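Condensin complex subunit 3 (Schizosaccharomyces pombe, PDB 5OQR) serves as a regulatory subunit of condensin, the complex required to convert interphase chromatin into condensed, mitotic-like chromosomes. Local coordinates at residues Val175-Leu180 with Asp199-Asn204. Numbering follows the deposited sequence.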
loop_
_atom_site.group_PDB
_atom_site.type_symbol
_atom_site.label_atom_id
_atom_site.label_comp_id
_atom_site.label_asym_id
_atom_site.label_seq_id
_atom_site.Cartn_x
_atom_site.Cartn_y
_atom_site.Cartn_z
ATOM N N VAL A 175 -1.411 13.784 17.098
ATOM C CA VAL A 175 -0.288 13.677 18.021
ATOM C C VAL A 175 0.955 13.209 17.277
ATOM O O VAL A 175 2.017 13.837 17.354
ATOM C CB VAL A 175 -0.632 12.736 19.190
ATOM C CG1 VAL A 175 0.498 12.724 20.213
ATOM C CG2 VAL A 175 -1.936 13.157 19.852
ATOM N N ARG A 176 0.839 12.103 16.540
ATOM C CA ARG A 176 1.964 11.608 15.754
ATOM C C ARG A 176 2.550 12.711 14.882
ATOM O O ARG A 176 3.772 12.880 14.809
ATOM C CB ARG A 176 1.521 10.426 14.892
ATOM C CG ARG A 176 1.192 9.173 15.681
ATOM C CD ARG A 176 1.129 7.948 14.782
ATOM N NE ARG A 176 0.100 8.060 13.751
ATOM C CZ ARG A 176 -1.200 7.894 13.967
ATOM N NH1 ARG A 176 -2.062 8.011 12.967
ATOM N NH2 ARG A 176 -1.645 7.626 15.186
ATOM N N ARG A 177 1.687 13.479 14.213
ATOM C CA ARG A 177 2.175 14.543 13.341
ATOM C C ARG A 177 2.965 15.580 14.127
ATOM O O ARG A 177 3.996 16.074 13.654
ATOM C CB ARG A 177 1.007 15.202 12.608
ATOM C CG ARG A 177 1.434 16.373 11.740
ATOM C CD ARG A 177 0.450 16.663 10.620
ATOM N NE ARG A 177 -0.743 17.370 11.084
ATOM C CZ ARG A 177 -1.941 16.825 11.270
ATOM N NH1 ARG A 177 -2.150 15.535 11.036
ATOM N NH2 ARG A 177 -2.949 17.578 11.692
ATOM N N SER A 178 2.499 15.927 15.327
ATOM C CA SER A 178 3.229 16.885 16.148
ATOM C C SER A 178 4.611 16.354 16.502
ATOM O O SER A 178 5.604 17.087 16.435
ATOM C CB SER A 178 2.435 17.205 17.412
ATOM O OG SER A 178 3.054 18.242 18.151
ATOM N N VAL A 179 4.694 15.077 16.884
ATOM C CA VAL A 179 5.995 14.465 17.140
ATOM C C VAL A 179 6.808 14.431 15.855
ATOM O O VAL A 179 8.021 14.680 15.854
ATOM C CB VAL A 179 5.823 13.050 17.726
ATOM C CG1 VAL A 179 7.154 12.527 18.224
ATOM C CG2 VAL A 179 4.798 13.032 18.854
ATOM N N LEU A 180 6.148 14.125 14.739
ATOM C CA LEU A 180 6.829 14.031 13.456
ATOM C C LEU A 180 7.414 15.370 13.028
ATOM O O LEU A 180 8.403 15.405 12.287
ATOM C CB LEU A 180 5.847 13.513 12.405
ATOM C CG LEU A 180 6.309 13.367 10.956
ATOM C CD1 LEU A 180 7.632 12.627 10.860
ATOM C CD2 LEU A 180 5.228 12.648 10.165
ATOM N N ASP A 199 2.026 6.043 7.069
ATOM C CA ASP A 199 1.030 6.305 8.096
ATOM C C ASP A 199 -0.371 6.177 7.511
ATOM O O ASP A 199 -0.588 6.366 6.312
ATOM C CB ASP A 199 1.229 7.702 8.682
ATOM C CG ASP A 199 0.430 7.924 9.949
ATOM O OD1 ASP A 199 1.005 7.778 11.048
ATOM O OD2 ASP A 199 -0.773 8.245 9.848
ATOM N N VAL A 200 -1.335 5.850 8.376
ATOM C CA VAL A 200 -2.702 5.652 7.904
ATOM C C VAL A 200 -3.311 6.980 7.483
ATOM O O VAL A 200 -4.194 7.021 6.619
ATOM C CB VAL A 200 -3.576 4.972 8.975
ATOM C CG1 VAL A 200 -4.859 4.452 8.352
ATOM C CG2 VAL A 200 -2.832 3.853 9.663
ATOM N N ASP A 201 -2.861 8.077 8.084
ATOM C CA ASP A 201 -3.399 9.397 7.793
ATOM C C ASP A 201 -2.606 10.036 6.660
ATOM O O ASP A 201 -1.372 10.077 6.701
ATOM C CB ASP A 201 -3.354 10.280 9.040
ATOM C CG ASP A 201 -3.884 11.674 8.785
ATOM O OD1 ASP A 201 -3.077 12.552 8.423
ATOM O OD2 ASP A 201 -5.104 11.892 8.940
ATOM N N ALA A 202 -3.322 10.533 5.650
ATOM C CA ALA A 202 -2.660 11.119 4.490
ATOM C C ALA A 202 -1.823 12.330 4.881
ATOM O O ALA A 202 -0.710 12.512 4.374
ATOM C CB ALA A 202 -3.697 11.505 3.438
ATOM N N ALA A 203 -2.340 13.172 5.779
ATOM C CA ALA A 203 -1.607 14.374 6.163
ATOM C C ALA A 203 -0.269 14.021 6.796
ATOM O O ALA A 203 0.736 14.702 6.562
ATOM C CB ALA A 203 -2.446 15.226 7.115
ATOM N N ASN A 204 -0.231 12.957 7.600
ATOM C CA ASN A 204 1.031 12.537 8.199
ATOM C C ASN A 204 2.011 12.064 7.135
ATOM O O ASN A 204 3.201 12.395 7.186
ATOM C CB ASN A 204 0.787 11.436 9.228
ATOM C CG ASN A 204 -0.105 11.890 10.362
ATOM O OD1 ASN A 204 -1.075 12.617 10.151
ATOM N ND2 ASN A 204 0.225 11.472 11.578
#
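Arg-176 and Asp-199 form a salt bridge between helix 173-182, in the fourth HEAT repeat, and the turn that leads into helix 202-212. The guanidinium and carboxylate planes are nearly coplanar, 23° apart, and both carboxylate oxygens sit at or near the edge of the guanidinium. NE of Arg-176 donates to the syn lone pair of Asp-199 OD1 at 2.9 Å, while Arg-176 NH1 reaches Asp-199 OD2 more weakly at 3.4 Å. A bend at chi3 (-61°) turns the arginine's head across to the acid.

The next residue, Arg-177, donates from NH1 to Asn-204 OD1 at 3.2 Å. The oxygen lies in the guanidinium plane, but the amide stands almost perpendicular to it, at 85°. Leu-180 CD2 packs against the backbone at Asn-204 O, 3.6 Å away.

A second shell fixes these groups. Asp-199 OD2 also accepts from Asp-201 N at 2.7 Å, closing an Asx turn, and Asp-201, the N-cap of helix 202-212, accepts from Asn-204 N through OD1 at 3.0 Å. Beyond the two segments, Arg-196 forms a salt bridge with Asp-199 OD1, Arg-176 NH2 donates to Asp-170 O, and Asn-204 ND2 donates to Ser-173 O.

With two arginines at its carboxylate and a backbone N-H besides, buried Asp-199 is probably kept ionised, and its charge would help to tie the helix of the fourth HEAT repeat to the turn that precedes helix 202-212.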